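Local atomic coordinates of putative fimbriae assembly chaperone (PDB entry 2CO7), a protein that probably acts as a periplasmic chaperone that helps fimbrial subunits to fold and guides their assembly into surface fibres. Residues 37-42 against 69-74; 43-48 against 96-101; 60-65 against 75-80; 141-146 against 163-168; 200-205 against 213-218. All blocks are in the same frame, centred on the assembly; numbering follows the deposited sequence. Where two conformers were deposited one is given.

Contacts 1, 2 and 3 belong to the N-terminal PapD-like domain and share one sheet, whereas contacts 4 and 5 lie in the C-terminal domain on the other side of the chain's centre. Contact 3 pairs strands 59-68 and 73-80, and contact 2 pairs 42-50 with 91-100; their centres are about 11 Å apart and their side chains touch. Contact 1 joins two loops at one end of this sheet. Along the chain its segments alternate with those of both neighbours. Contacts 4 and 5, with centres about 9 Å apart, come later and meet at strand 201-205. Contacts 1 and 5, about 40 Å apart between centres, mark the reach of the two-domain chaperone.

Contact 1: residues 37-42 against 69-74; sequences PQNYPI and EANQQS
Ala70 presents its methyl group to the backbone at Asn39 and Tyr40, where CB lies 3.4 Å from Tyr40 N and 3.5 Å from Asn39 C. Next to it the amide of Asn71 donates to the preceding loop: Asn71 N to Gln38 O is 3.1 Å, with a bent N-H...O angle of 141°. Gln38 O also receives the CA-H of Ala70, so two groups of 69-74 converge on one carbonyl. Ala70 and Asn71 are the central residues of a type II beta turn from Glu69 to Gln72, the tip of the hairpin between strands 59-68 and 73-80 in this immunoglobulin-like domain, and Asn71 takes up its positive phi (60°). The turn is closed by Gln72 N to Glu69 O, and a second time by the side chain, Gln72 OE1 lying 2.8 Å from Glu69 N. From Glu69, CB and CG lead off from the loop 37-42, but the chain bends at chi2 (-59°) and brings the carboxylate back, placing OE2 3.9 Å from Pro41 CB. That same OE2 forms a salt bridge with Arg67. On the loop side, Gln38 CB covers one face of the Tyr40 ring, while Tyr40 OH bonds to Lys10 NZ.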
# COMPACT_ATOMS: atom_id res chain seq x y z
N PRO B 37 -0.02 -17.86 -2.76
CA PRO B 37 -0.97 -18.36 -3.78
C PRO B 37 -0.36 -19.06 -4.99
O PRO B 37 -1.08 -19.71 -5.77
CB PRO B 37 -1.69 -17.10 -4.27
CG PRO B 37 -0.96 -15.97 -3.75
CD PRO B 37 0.01 -16.39 -2.69
N GLN B 38 0.95 -18.92 -5.15
CA GLN B 38 1.66 -19.47 -6.31
C GLN B 38 1.90 -20.95 -6.14
O GLN B 38 2.07 -21.43 -5.03
CB GLN B 38 3.01 -18.78 -6.50
CG GLN B 38 2.90 -17.40 -7.19
CD GLN B 38 2.33 -16.25 -6.31
OE1 GLN B 38 1.52 -15.48 -6.79
NE2 GLN B 38 2.75 -16.15 -5.05
N ASN B 39 1.93 -21.65 -7.27
CA ASN B 39 2.21 -23.08 -7.31
C ASN B 39 3.71 -23.36 -7.41
O ASN B 39 4.14 -24.27 -8.12
CB ASN B 39 1.44 -23.76 -8.45
CG ASN B 39 1.19 -25.23 -8.18
OD1 ASN B 39 1.36 -25.68 -7.04
ND2 ASN B 39 0.77 -25.96 -9.20
N TYR B 40 4.49 -22.56 -6.69
CA TYR B 40 5.94 -22.68 -6.62
C TYR B 40 6.41 -21.89 -5.39
O TYR B 40 5.66 -21.08 -4.88
CB TYR B 40 6.59 -22.14 -7.91
CG TYR B 40 6.20 -20.73 -8.32
CD1 TYR B 40 6.81 -19.62 -7.73
CD2 TYR B 40 5.28 -20.51 -9.36
CE1 TYR B 40 6.46 -18.31 -8.13
CE2 TYR B 40 4.93 -19.21 -9.76
CZ TYR B 40 5.55 -18.13 -9.16
OH TYR B 40 5.23 -16.86 -9.58
N PRO B 41 7.64 -22.14 -4.92
CA PRO B 41 8.11 -21.51 -3.67
C PRO B 41 8.44 -20.02 -3.86
O PRO B 41 8.88 -19.60 -4.95
CB PRO B 41 9.40 -22.29 -3.32
CG PRO B 41 9.50 -23.40 -4.31
CD PRO B 41 8.69 -23.01 -5.51
N ILE B 42 8.20 -19.24 -2.81
CA ILE B 42 8.57 -17.83 -2.77
C ILE B 42 9.37 -17.51 -1.51
O ILE B 42 9.27 -18.21 -0.52
CB ILE B 42 7.35 -16.90 -2.84
CG1 ILE B 42 6.47 -17.02 -1.60
CG2 ILE B 42 6.58 -17.14 -4.12
CD1 ILE B 42 5.31 -15.97 -1.50
N GLU B 69 6.54 -22.71 0.62
CA GLU B 69 6.32 -23.65 -0.47
C GLU B 69 5.06 -23.23 -1.23
O GLU B 69 4.29 -22.38 -0.75
CB GLU B 69 6.15 -25.09 0.06
CG GLU B 69 7.36 -25.64 0.83
CD GLU B 69 8.64 -25.66 -0.02
OE1 GLU B 69 9.02 -26.73 -0.50
OE2 GLU B 69 9.28 -24.59 -0.20
N ALA B 70 4.86 -23.86 -2.40
CA ALA B 70 3.66 -23.70 -3.22
C ALA B 70 2.46 -23.78 -2.27
O ALA B 70 2.33 -24.76 -1.53
CB ALA B 70 3.57 -24.83 -4.29
N ASN B 71 1.58 -22.78 -2.33
CA ASN B 71 0.29 -22.78 -1.60
C ASN B 71 0.40 -22.86 -0.07
O ASN B 71 -0.59 -23.10 0.62
CB ASN B 71 -0.67 -23.88 -2.15
CG ASN B 71 -0.42 -24.22 -3.63
OD1 ASN B 71 0.42 -25.07 -3.96
ND2 ASN B 71 -1.17 -23.61 -4.50
N GLN B 72 1.59 -22.64 0.49
CA GLN B 72 1.78 -22.73 1.92
C GLN B 72 1.17 -21.56 2.67
O GLN B 72 1.29 -20.41 2.23
CB GLN B 72 3.26 -22.87 2.29
CG GLN B 72 3.50 -23.09 3.80
CD GLN B 72 4.95 -23.32 4.16
OE1 GLN B 72 5.83 -23.28 3.31
NE2 GLN B 72 5.20 -23.62 5.44
N GLN B 73 0.58 -21.86 3.81
CA GLN B 73 0.05 -20.82 4.71
C GLN B 73 0.81 -20.93 6.03
O GLN B 73 1.03 -22.02 6.55
CB GLN B 73 -1.46 -21.02 4.94
CG GLN B 73 -2.11 -20.14 6.07
CD GLN B 73 -1.92 -20.70 7.48
OE1 GLN B 73 -2.00 -21.91 7.71
NE2 GLN B 73 -1.74 -19.79 8.45
N SER B 74 1.19 -19.77 6.55
CA SER B 74 2.02 -19.68 7.74
C SER B 74 1.50 -18.51 8.60
O SER B 74 0.70 -17.70 8.12
CB SER B 74 3.46 -19.37 7.36
OG SER B 74 4.28 -19.63 8.48

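Contact 2: residues 43-48 against 96-101; sequences LVQSSV and CIKAVP
The flat amide of Gln45 lies beside the aliphatic chain of Lys98, both side chains pointing the same way. Lys98 CE stands off the amide plane on one side, 4.0 Å from Gln45 OE1 and 4.1 Å from Gln45 NE2. A bend at chi3 sets CE there, and a second at chi4 turns NZ away to bond Asn123. Beneath the side chains, the backbones are joined at three antiparallel hydrogen-bonded pairs, Leu43 with Val100, Gln45 with Lys98 and Ser47 with Cys96, two bonds to each. In the central pair, Lys98 N to Gln45 O is short and nearly straight, 2.8 Å and 170°. The non-hydrogen-bonded pairs turn to the opposite, buried face. There Val44 CG1 meets Ile97 CG2 at 3.6 Å, both branches set anti to their own backbone N, and Ile97 CD1 swings round to within 3.7 Å of Ser46 CB. Leu76 of strand 73-80 packs against Ile97, and Phe12 against Ala99. Cys96, by contrast, faces the Gln45 side and is tied by a disulfide to Cys125 on the adjoining strand. Side chains that alternate between a buried inner face and a more exposed outer one fit the immunoglobulin-like beta sandwich of the PapD N-terminal domain.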
# COMPACT_ATOMS: atom_id res chain seq x y z
N LEU B 43 10.16 -16.45 -1.58
CA LEU B 43 10.89 -15.97 -0.42
C LEU B 43 10.12 -14.79 0.17
O LEU B 43 9.54 -13.98 -0.56
CB LEU B 43 12.32 -15.55 -0.80
CG LEU B 43 13.30 -16.59 -1.33
CD1 LEU B 43 14.72 -16.00 -1.60
CD2 LEU B 43 13.39 -17.75 -0.33
N VAL B 44 10.09 -14.71 1.48
CA VAL B 44 9.32 -13.67 2.15
C VAL B 44 10.18 -12.97 3.21
O VAL B 44 10.96 -13.62 3.90
CB VAL B 44 8.02 -14.22 2.78
CG1 VAL B 44 7.16 -13.08 3.32
CG2 VAL B 44 7.20 -14.97 1.75
N GLN B 45 10.04 -11.65 3.29
CA GLN B 45 10.66 -10.86 4.32
C GLN B 45 9.56 -10.04 4.99
O GLN B 45 8.72 -9.43 4.32
CB GLN B 45 11.70 -9.94 3.70
CG GLN B 45 12.35 -8.97 4.67
CD GLN B 45 12.77 -7.71 3.96
OE1 GLN B 45 13.70 -7.71 3.16
NE2 GLN B 45 12.06 -6.63 4.24
N SER B 46 9.54 -10.05 6.31
CA SER B 46 8.61 -9.19 7.02
C SER B 46 9.38 -8.18 7.84
O SER B 46 10.45 -8.50 8.44
CB SER B 46 7.68 -10.00 7.92
OG SER B 46 7.20 -11.14 7.26
N SER B 47 8.86 -6.95 7.84
CA SER B 47 9.44 -5.84 8.59
C SER B 47 8.33 -4.98 9.21
O SER B 47 7.20 -5.04 8.76
CB SER B 47 10.30 -4.98 7.64
OG SER B 47 9.50 -4.55 6.53
N VAL B 48 8.63 -4.24 10.27
CA VAL B 48 7.70 -3.20 10.81
C VAL B 48 8.34 -1.82 10.67
O VAL B 48 9.51 -1.65 11.01
CB VAL B 48 7.31 -3.47 12.29
CG1 VAL B 48 6.31 -2.43 12.79
CG2 VAL B 48 6.67 -4.85 12.43
N CYS B 96 4.90 -4.93 6.91
CA CYS B 96 5.06 -5.12 5.47
C CYS B 96 5.63 -6.50 5.19
O CYS B 96 6.49 -6.99 5.91
CB CYS B 96 6.03 -4.09 4.94
SG CYS B 96 5.41 -2.39 4.98
N ILE B 97 5.11 -7.10 4.13
CA ILE B 97 5.47 -8.44 3.71
C ILE B 97 5.98 -8.28 2.30
O ILE B 97 5.21 -7.87 1.43
CB ILE B 97 4.19 -9.34 3.66
CG1 ILE B 97 3.52 -9.48 5.03
CG2 ILE B 97 4.47 -10.72 3.01
CD1 ILE B 97 4.44 -9.79 6.14
N LYS B 98 7.28 -8.55 2.11
CA LYS B 98 7.90 -8.53 0.77
C LYS B 98 7.97 -9.96 0.26
O LYS B 98 8.53 -10.85 0.94
CB LYS B 98 9.33 -7.98 0.83
CG LYS B 98 9.99 -7.90 -0.57
CD LYS B 98 11.47 -7.48 -0.52
CE LYS B 98 11.65 -6.13 0.17
NZ LYS B 98 11.12 -5.03 -0.72
N ALA B 99 7.45 -10.16 -0.95
CA ALA B 99 7.40 -11.51 -1.55
C ALA B 99 8.16 -11.46 -2.86
O ALA B 99 7.97 -10.56 -3.68
CB ALA B 99 5.96 -11.98 -1.75
N VAL B 100 9.01 -12.45 -3.05
CA VAL B 100 9.96 -12.50 -4.15
C VAL B 100 9.92 -13.89 -4.80
O VAL B 100 10.20 -14.89 -4.14
CB VAL B 100 11.39 -12.15 -3.63
CG1 VAL B 100 12.40 -12.31 -4.70
CG2 VAL B 100 11.40 -10.70 -3.06
N PRO B 101 9.58 -13.95 -6.11
CA PRO B 101 9.51 -15.21 -6.83
C PRO B 101 10.89 -15.65 -7.33
O PRO B 101 11.79 -14.83 -7.39
CB PRO B 101 8.62 -14.89 -8.03
CG PRO B 101 8.80 -13.40 -8.28
CD PRO B 101 9.24 -12.78 -6.96

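Contact 3: residues 60-65 against 75-80; sequences LVMPPL and QLRIVR
Val61 points into the interior beside Ile78 and across Leu76, using a different branch for each. The Val61 side chain crosses Leu76 obliquely, its CG1, anti to the backbone N (chi1 -176°), coming within 3.8 Å of Leu76 CB. CG2 instead runs alongside Ile78, 4.1 Å from Ile78 CG1, the two side chains pointing the same way. One methyl of Leu76, CD2, lies 4.0 Å from Pro63 CD, the two side chains crossing at about a right angle. On the other face of the sheet Met62 lies side by side with Arg77, its chain bending at chi3 (-71°) to bring the methyl CE over the aliphatic CG of Arg77 and on toward Val79. Met62 was modelled in two conformers, so the tightness of its approach to Val79 is doubtful. These side chains are carried by a beta hairpin, strands 59-68 and 73-80, within the immunoglobulin-like fold of the N-terminal domain. Leu60 with Val79 and Met62 with Arg77 are its hydrogen-bonded pairs, and Val61 with Ile78 is the non-hydrogen-bonded pair between them. Met62 N reaches Arg77 O at 2.8 Å, and Arg77 N returns a bond to Met62 O. The regular pairing ends at Met62, where a cis peptide leads into Pro63. A water bridges the two carbonyls beside it, donating to Met62 O at 3.2 Å and to Gln75 O at 3.3 Å, so Met62 O accepts two bonds, the other from Arg77 N. Further inward, Val95 packs against Val61 and Ile78, and Ile97 against Leu76.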
# COMPACT_ATOMS: atom_id res chain seq x y z
N LEU B 60 9.09 -6.51 16.48
CA LEU B 60 9.79 -7.51 15.73
C LEU B 60 8.76 -8.46 15.16
O LEU B 60 7.76 -8.76 15.81
CB LEU B 60 10.79 -8.23 16.62
CG LEU B 60 12.26 -7.77 16.66
CD1 LEU B 60 12.48 -6.37 16.23
CD2 LEU B 60 12.90 -8.01 18.05
N VAL B 61 8.99 -8.88 13.92
CA VAL B 61 8.17 -9.91 13.31
C VAL B 61 9.00 -11.17 13.17
O VAL B 61 10.16 -11.12 12.73
CB VAL B 61 7.59 -9.50 11.91
CG1 VAL B 61 6.65 -10.61 11.37
CG2 VAL B 61 6.84 -8.22 12.00
N MET B 62 8.38 -12.28 13.55
CA MET B 62 9.03 -13.60 13.59
C MET B 62 8.24 -14.62 12.77
O MET B 62 7.06 -14.85 13.04
CB MET B 62 9.08 -14.15 15.02
CG MET B 62 10.20 -13.60 15.92
SD MET B 62 9.84 -13.89 17.65
CE MET B 62 8.50 -12.72 17.84
N PRO B 63 8.89 -15.28 11.79
CA PRO B 63 10.29 -15.09 11.36
C PRO B 63 10.38 -13.86 10.45
O PRO B 63 9.46 -13.65 9.67
CB PRO B 63 10.58 -16.36 10.54
CG PRO B 63 9.23 -16.78 9.98
CD PRO B 63 8.20 -16.34 11.03
N PRO B 64 11.49 -13.11 10.49
CA PRO B 64 11.70 -11.96 9.59
C PRO B 64 12.00 -12.37 8.14
O PRO B 64 11.70 -11.61 7.23
CB PRO B 64 12.91 -11.25 10.17
CG PRO B 64 13.61 -12.28 10.96
CD PRO B 64 12.63 -13.29 11.42
N LEU B 65 12.52 -13.59 7.98
CA LEU B 65 12.95 -14.12 6.70
C LEU B 65 12.52 -15.59 6.60
O LEU B 65 12.89 -16.40 7.46
CB LEU B 65 14.47 -14.02 6.64
CG LEU B 65 15.09 -13.30 5.46
CD1 LEU B 65 14.66 -13.96 4.20
CD2 LEU B 65 14.61 -11.85 5.50
N GLN B 75 1.98 -18.44 9.83
CA GLN B 75 1.66 -17.34 10.73
C GLN B 75 2.91 -16.56 11.07
O GLN B 75 3.98 -17.14 11.30
CB GLN B 75 1.02 -17.87 12.02
CG GLN B 75 -0.22 -18.69 11.84
CD GLN B 75 -1.49 -17.87 11.57
OE1 GLN B 75 -2.52 -18.43 11.19
NE2 GLN B 75 -1.42 -16.55 11.75
N LEU B 76 2.78 -15.25 11.11
CA LEU B 76 3.85 -14.43 11.60
C LEU B 76 3.45 -13.99 12.97
O LEU B 76 2.29 -13.68 13.19
CB LEU B 76 3.98 -13.22 10.72
CG LEU B 76 4.09 -13.53 9.23
CD1 LEU B 76 4.19 -12.22 8.50
CD2 LEU B 76 5.30 -14.45 8.97
N ARG B 77 4.41 -13.96 13.89
CA ARG B 77 4.19 -13.43 15.21
C ARG B 77 4.77 -12.02 15.27
O ARG B 77 5.93 -11.81 14.91
CB ARG B 77 4.95 -14.31 16.21
CG ARG B 77 5.08 -13.73 17.61
CD ARG B 77 3.88 -14.05 18.50
NE ARG B 77 4.30 -14.10 19.90
CZ ARG B 77 3.49 -13.90 20.94
NH1 ARG B 77 2.20 -13.66 20.74
NH2 ARG B 77 3.96 -13.97 22.18
N ILE B 78 4.00 -11.07 15.80
CA ILE B 78 4.47 -9.69 15.93
C ILE B 78 4.53 -9.35 17.42
O ILE B 78 3.56 -9.54 18.11
CB ILE B 78 3.48 -8.71 15.24
CG1 ILE B 78 3.29 -9.06 13.76
CG2 ILE B 78 3.97 -7.27 15.46
CD1 ILE B 78 2.06 -8.43 13.09
N VAL B 79 5.67 -8.85 17.91
CA VAL B 79 5.82 -8.61 19.36
C VAL B 79 6.47 -7.24 19.57
O VAL B 79 7.40 -6.88 18.85
CB VAL B 79 6.62 -9.77 20.08
CG1 VAL B 79 5.92 -11.11 19.98
CG2 VAL B 79 8.03 -9.90 19.51
N ARG B 80 5.91 -6.44 20.49
CA ARG B 80 6.56 -5.20 20.89
C ARG B 80 7.85 -5.49 21.61
O ARG B 80 7.86 -6.32 22.54
CB ARG B 80 5.66 -4.36 21.80
CG ARG B 80 6.24 -2.97 22.06
CD ARG B 80 5.38 -2.09 23.01
NE ARG B 80 5.26 -2.67 24.35
CZ ARG B 80 6.17 -2.61 25.33
NH1 ARG B 80 7.34 -1.99 25.17
NH2 ARG B 80 5.93 -3.21 26.49
O HOH W 1 5.53 -17.36 14.20

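Contact 4: residues 141-146 against 163-168; sequences DVAGNL and FYMNLA
A short, weakly bonded helix and the turn after it pack in the C-terminal PapD-like domain against the residues entering strand 167-168. The contact is purely apolar across the two segments and centres on Met165. Its chain bends at chi2 (-72°), which lays the thioether along the turn: SD lies 4.1 Å from Ala143 CB, and the terminal CE rests 3.8 Å from Ala143 CA. Nearer its root, Met165 CG meets Leu146 CD2 at 4.0 Å, the two side chains sliding past each other in opposite directions. The remaining branch of Leu146 is turned to the strand, where CD1 meets Leu167 CD1 tip to tip at 3.9 Å. At the other end Val142 crosses Phe163 at about a right angle, its CG2 touching the ring at CD1, 3.6 Å away, and at CE1. The turn itself is held by Asn145 N to Val142 O, a backbone bond of 2.9 Å. In the domain around it, Val205 of strand 201-205 packs against Ala143, Met165 and Leu167, and Trp203 of the same strand against Leu146. Strand 154-159 contributes Val157 and Asn159, which border Leu146, while Phe163 leans on Val135 and on Arg131 at the end of strand 116-131, which belongs to the N-terminal sheet.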
# COMPACT_ATOMS: atom_id res chain seq x y z
N ASP B 141 -16.91 3.29 18.47
CA ASP B 141 -17.62 3.73 19.66
C ASP B 141 -17.70 5.25 19.79
O ASP B 141 -18.67 5.75 20.33
CB ASP B 141 -16.95 3.17 20.90
CG ASP B 141 -17.12 1.68 21.05
OD1 ASP B 141 -16.32 1.08 21.82
OD2 ASP B 141 -18.07 1.10 20.42
N VAL B 142 -16.67 5.94 19.30
CA VAL B 142 -16.52 7.40 19.46
C VAL B 142 -16.43 8.16 18.14
O VAL B 142 -16.13 9.37 18.14
CB VAL B 142 -15.32 7.81 20.42
CG1 VAL B 142 -15.62 7.37 21.88
CG2 VAL B 142 -13.98 7.23 19.98
N ALA B 143 -16.67 7.48 17.02
CA ALA B 143 -16.51 8.08 15.67
C ALA B 143 -17.54 9.19 15.37
O ALA B 143 -17.31 10.05 14.50
CB ALA B 143 -16.53 7.01 14.57
N GLY B 144 -18.66 9.18 16.11
CA GLY B 144 -19.65 10.26 16.07
C GLY B 144 -19.14 11.55 16.71
O GLY B 144 -19.85 12.56 16.72
N ASN B 145 -17.92 11.52 17.26
CA ASN B 145 -17.35 12.74 17.84
C ASN B 145 -16.45 13.52 16.93
O ASN B 145 -15.93 14.56 17.33
CB ASN B 145 -16.67 12.44 19.16
CG ASN B 145 -17.66 12.07 20.22
OD1 ASN B 145 -18.87 12.32 20.08
ND2 ASN B 145 -17.18 11.48 21.28
N LEU B 146 -16.33 13.05 15.69
CA LEU B 146 -15.60 13.77 14.65
C LEU B 146 -16.32 15.08 14.40
O LEU B 146 -17.54 15.10 14.41
CB LEU B 146 -15.52 12.95 13.36
CG LEU B 146 -14.74 11.64 13.50
CD1 LEU B 146 -14.38 11.07 12.14
CD2 LEU B 146 -13.48 11.84 14.32
N PHE B 163 -7.92 7.75 18.93
CA PHE B 163 -7.84 6.69 17.94
C PHE B 163 -7.41 7.18 16.58
O PHE B 163 -7.80 8.27 16.19
CB PHE B 163 -9.20 5.99 17.75
CG PHE B 163 -9.69 5.29 18.98
CD1 PHE B 163 -10.57 5.95 19.86
CD2 PHE B 163 -9.25 4.03 19.32
CE1 PHE B 163 -11.02 5.33 21.01
CE2 PHE B 163 -9.71 3.38 20.47
CZ PHE B 163 -10.60 4.05 21.33
N TYR B 164 -6.70 6.34 15.82
CA TYR B 164 -6.69 6.54 14.38
C TYR B 164 -8.07 6.29 13.82
O TYR B 164 -8.69 5.27 14.12
CB TYR B 164 -5.69 5.62 13.64
CG TYR B 164 -4.28 6.01 13.99
CD1 TYR B 164 -3.55 6.84 13.16
CD2 TYR B 164 -3.71 5.58 15.19
CE1 TYR B 164 -2.25 7.23 13.50
CE2 TYR B 164 -2.39 5.95 15.53
CZ TYR B 164 -1.69 6.78 14.70
OH TYR B 164 -0.40 7.14 15.01
N MET B 165 -8.51 7.19 12.94
CA MET B 165 -9.86 7.13 12.36
C MET B 165 -9.69 6.82 10.88
O MET B 165 -9.27 7.66 10.08
CB MET B 165 -10.59 8.47 12.59
CG MET B 165 -11.09 8.66 14.01
SD MET B 165 -12.51 7.56 14.35
CE MET B 165 -12.75 7.81 16.12
N ASN B 166 -9.98 5.58 10.52
CA ASN B 166 -9.73 5.12 9.19
C ASN B 166 -11.06 5.22 8.48
O ASN B 166 -11.89 4.33 8.60
CB ASN B 166 -9.17 3.70 9.26
CG ASN B 166 -7.83 3.66 9.95
OD1 ASN B 166 -6.84 4.25 9.45
ND2 ASN B 166 -7.78 3.04 11.13
N LEU B 167 -11.26 6.33 7.77
CA LEU B 167 -12.58 6.63 7.22
C LEU B 167 -12.82 5.93 5.88
O LEU B 167 -11.92 5.81 5.05
CB LEU B 167 -12.80 8.14 7.08
CG LEU B 167 -13.13 8.98 8.34
CD1 LEU B 167 -13.16 8.25 9.69
CD2 LEU B 167 -12.16 10.14 8.35
N ALA B 168 -14.03 5.41 5.71
CA ALA B 168 -14.46 4.86 4.43
C ALA B 168 -15.83 5.42 4.05
O ALA B 168 -16.57 5.92 4.92
CB ALA B 168 -14.48 3.35 4.50

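Contact 5: residues 200-205 against 213-218; sequences DIEWRV and SHPFHY
Phe216 lays its CB over one face of the Trp203 indole, 3.7 Å from the centroid of the six-membered ring and 24° off its normal, a CH-pi contact. The phenyl ring itself is slid aside: its plane is tilted 18° from that of the five-membered ring, yet the rings barely overlap. Trp203 CG lies between backbone N and carbonyl carbon (chi1 66°), which folds the indole across the neighbouring strand until CZ3 comes 3.5 Å from Tyr218 CB. Trp148 and Leu146 add to this apolar patch. The backbones carrying these rings are joined by two bonds at each of the hydrogen-bonded pairs Ile201 with Tyr218 and Trp203 with Phe216. On the far face Glu202 lies beside Pro215 and His217, its OE1 3.5 Å from His217 CE1. Further along, Pro215 CG sits over one face of the Arg204 guanidinium, 3.4 Å from NH2. Arg204 NH1 in turn donates to Ser213 O at 3.0 Å. Ser213 finishes the polar edge: OG accepts from Val205 N at 3.0 Å and donates to His214 O, while Ser213 N bonds to Val205 O. Together the paired strands 201-205 and 216-218, with their loop tied off by this serine, form a beta hairpin of the C-terminal immunoglobulin-like domain.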
# COMPACT_ATOMS: atom_id res chain seq x y z
N ASP B 200 -24.70 17.85 4.21
CA ASP B 200 -24.46 16.92 5.32
C ASP B 200 -23.39 15.88 4.99
O ASP B 200 -23.26 15.44 3.85
CB ASP B 200 -25.77 16.30 5.81
CG ASP B 200 -26.77 17.36 6.33
OD1 ASP B 200 -26.35 18.47 6.75
OD2 ASP B 200 -27.98 17.11 6.30
N ILE B 201 -22.59 15.52 5.98
CA ILE B 201 -21.53 14.57 5.77
C ILE B 201 -22.00 13.23 6.28
O ILE B 201 -22.67 13.16 7.32
CB ILE B 201 -20.25 15.01 6.49
CG1 ILE B 201 -19.88 16.41 6.03
CG2 ILE B 201 -19.09 14.03 6.21
CD1 ILE B 201 -19.46 17.30 7.16
N GLU B 202 -21.66 12.18 5.55
CA GLU B 202 -21.89 10.81 6.00
C GLU B 202 -20.58 10.05 5.86
O GLU B 202 -19.85 10.25 4.88
CB GLU B 202 -23.00 10.13 5.19
CG GLU B 202 -23.20 8.65 5.57
CD GLU B 202 -24.30 7.93 4.77
OE1 GLU B 202 -25.24 8.61 4.32
OE2 GLU B 202 -24.21 6.69 4.59
N TRP B 203 -20.27 9.20 6.83
CA TRP B 203 -19.06 8.41 6.78
C TRP B 203 -19.21 7.12 7.53
O TRP B 203 -20.15 6.94 8.30
CB TRP B 203 -17.85 9.20 7.34
CG TRP B 203 -17.93 9.51 8.83
CD1 TRP B 203 -17.26 8.86 9.84
CD2 TRP B 203 -18.68 10.56 9.46
NE1 TRP B 203 -17.58 9.44 11.06
CE2 TRP B 203 -18.43 10.49 10.85
CE3 TRP B 203 -19.53 11.56 8.98
CZ2 TRP B 203 -19.02 11.38 11.77
CZ3 TRP B 203 -20.12 12.43 9.88
CH2 TRP B 203 -19.86 12.33 11.27
N ARG B 204 -18.26 6.22 7.27
CA ARG B 204 -18.11 4.99 8.03
C ARG B 204 -16.63 4.90 8.43
O ARG B 204 -15.80 5.65 7.93
CB ARG B 204 -18.51 3.78 7.19
CG ARG B 204 -19.99 3.72 6.82
CD ARG B 204 -20.18 2.72 5.71
NE ARG B 204 -21.51 2.73 5.12
CZ ARG B 204 -22.48 1.88 5.43
NH1 ARG B 204 -22.29 0.95 6.36
NH2 ARG B 204 -23.67 1.97 4.81
N VAL B 205 -16.34 4.04 9.39
CA VAL B 205 -14.96 3.75 9.70
C VAL B 205 -14.68 2.29 9.40
O VAL B 205 -15.55 1.45 9.51
CB VAL B 205 -14.52 4.13 11.15
CG1 VAL B 205 -14.68 5.68 11.39
CG2 VAL B 205 -15.28 3.33 12.19
N SER B 213 -18.17 0.13 9.57
CA SER B 213 -19.10 0.39 10.64
C SER B 213 -20.43 0.78 10.01
O SER B 213 -20.52 0.95 8.80
CB SER B 213 -18.60 1.55 11.48
OG SER B 213 -18.64 2.74 10.73
N HIS B 214 -21.45 0.95 10.85
CA HIS B 214 -22.70 1.59 10.45
C HIS B 214 -22.36 3.05 10.11
O HIS B 214 -21.32 3.57 10.53
CB HIS B 214 -23.71 1.54 11.60
CG HIS B 214 -23.32 2.38 12.78
ND1 HIS B 214 -23.52 3.75 12.82
CD2 HIS B 214 -22.75 2.05 13.97
CE1 HIS B 214 -23.08 4.22 13.98
NE2 HIS B 214 -22.61 3.21 14.69
N PRO B 215 -23.22 3.72 9.33
CA PRO B 215 -22.89 5.10 8.95
C PRO B 215 -23.06 6.10 10.10
O PRO B 215 -23.83 5.88 11.03
CB PRO B 215 -23.86 5.39 7.79
CG PRO B 215 -24.45 4.05 7.41
CD PRO B 215 -24.45 3.25 8.67
N PHE B 216 -22.27 7.17 10.06
CA PHE B 216 -22.44 8.29 10.95
C PHE B 216 -22.76 9.52 10.11
O PHE B 216 -22.43 9.55 8.94
CB PHE B 216 -21.14 8.58 11.73
CG PHE B 216 -20.69 7.45 12.60
CD1 PHE B 216 -20.95 7.47 13.97
CD2 PHE B 216 -19.96 6.39 12.06
CE1 PHE B 216 -20.51 6.40 14.79
CE2 PHE B 216 -19.54 5.32 12.84
CZ PHE B 216 -19.81 5.33 14.22
N HIS B 217 -23.36 10.52 10.74
CA HIS B 217 -23.79 11.73 10.06
C HIS B 217 -23.35 12.99 10.82
O HIS B 217 -23.16 12.96 12.05
CB HIS B 217 -25.31 11.73 9.92
CG HIS B 217 -25.86 10.55 9.17
ND1 HIS B 217 -26.16 10.60 7.83
CD2 HIS B 217 -26.18 9.30 9.58
CE1 HIS B 217 -26.63 9.43 7.44
NE2 HIS B 217 -26.65 8.62 8.49
N TYR B 218 -23.15 14.07 10.09
CA TYR B 218 -22.87 15.38 10.67
C TYR B 218 -23.58 16.41 9.83
O TYR B 218 -23.47 16.40 8.60
CB TYR B 218 -21.35 15.65 10.72
CG TYR B 218 -20.92 16.67 11.78
CD1 TYR B 218 -20.93 18.04 11.51
CD2 TYR B 218 -20.49 16.25 13.04
CE1 TYR B 218 -20.52 18.98 12.48
CE2 TYR B 218 -20.09 17.17 14.01
CZ TYR B 218 -20.11 18.53 13.73
OH TYR B 218 -19.70 19.43 14.70
O HOH W 2 -25.52 12.74 6.65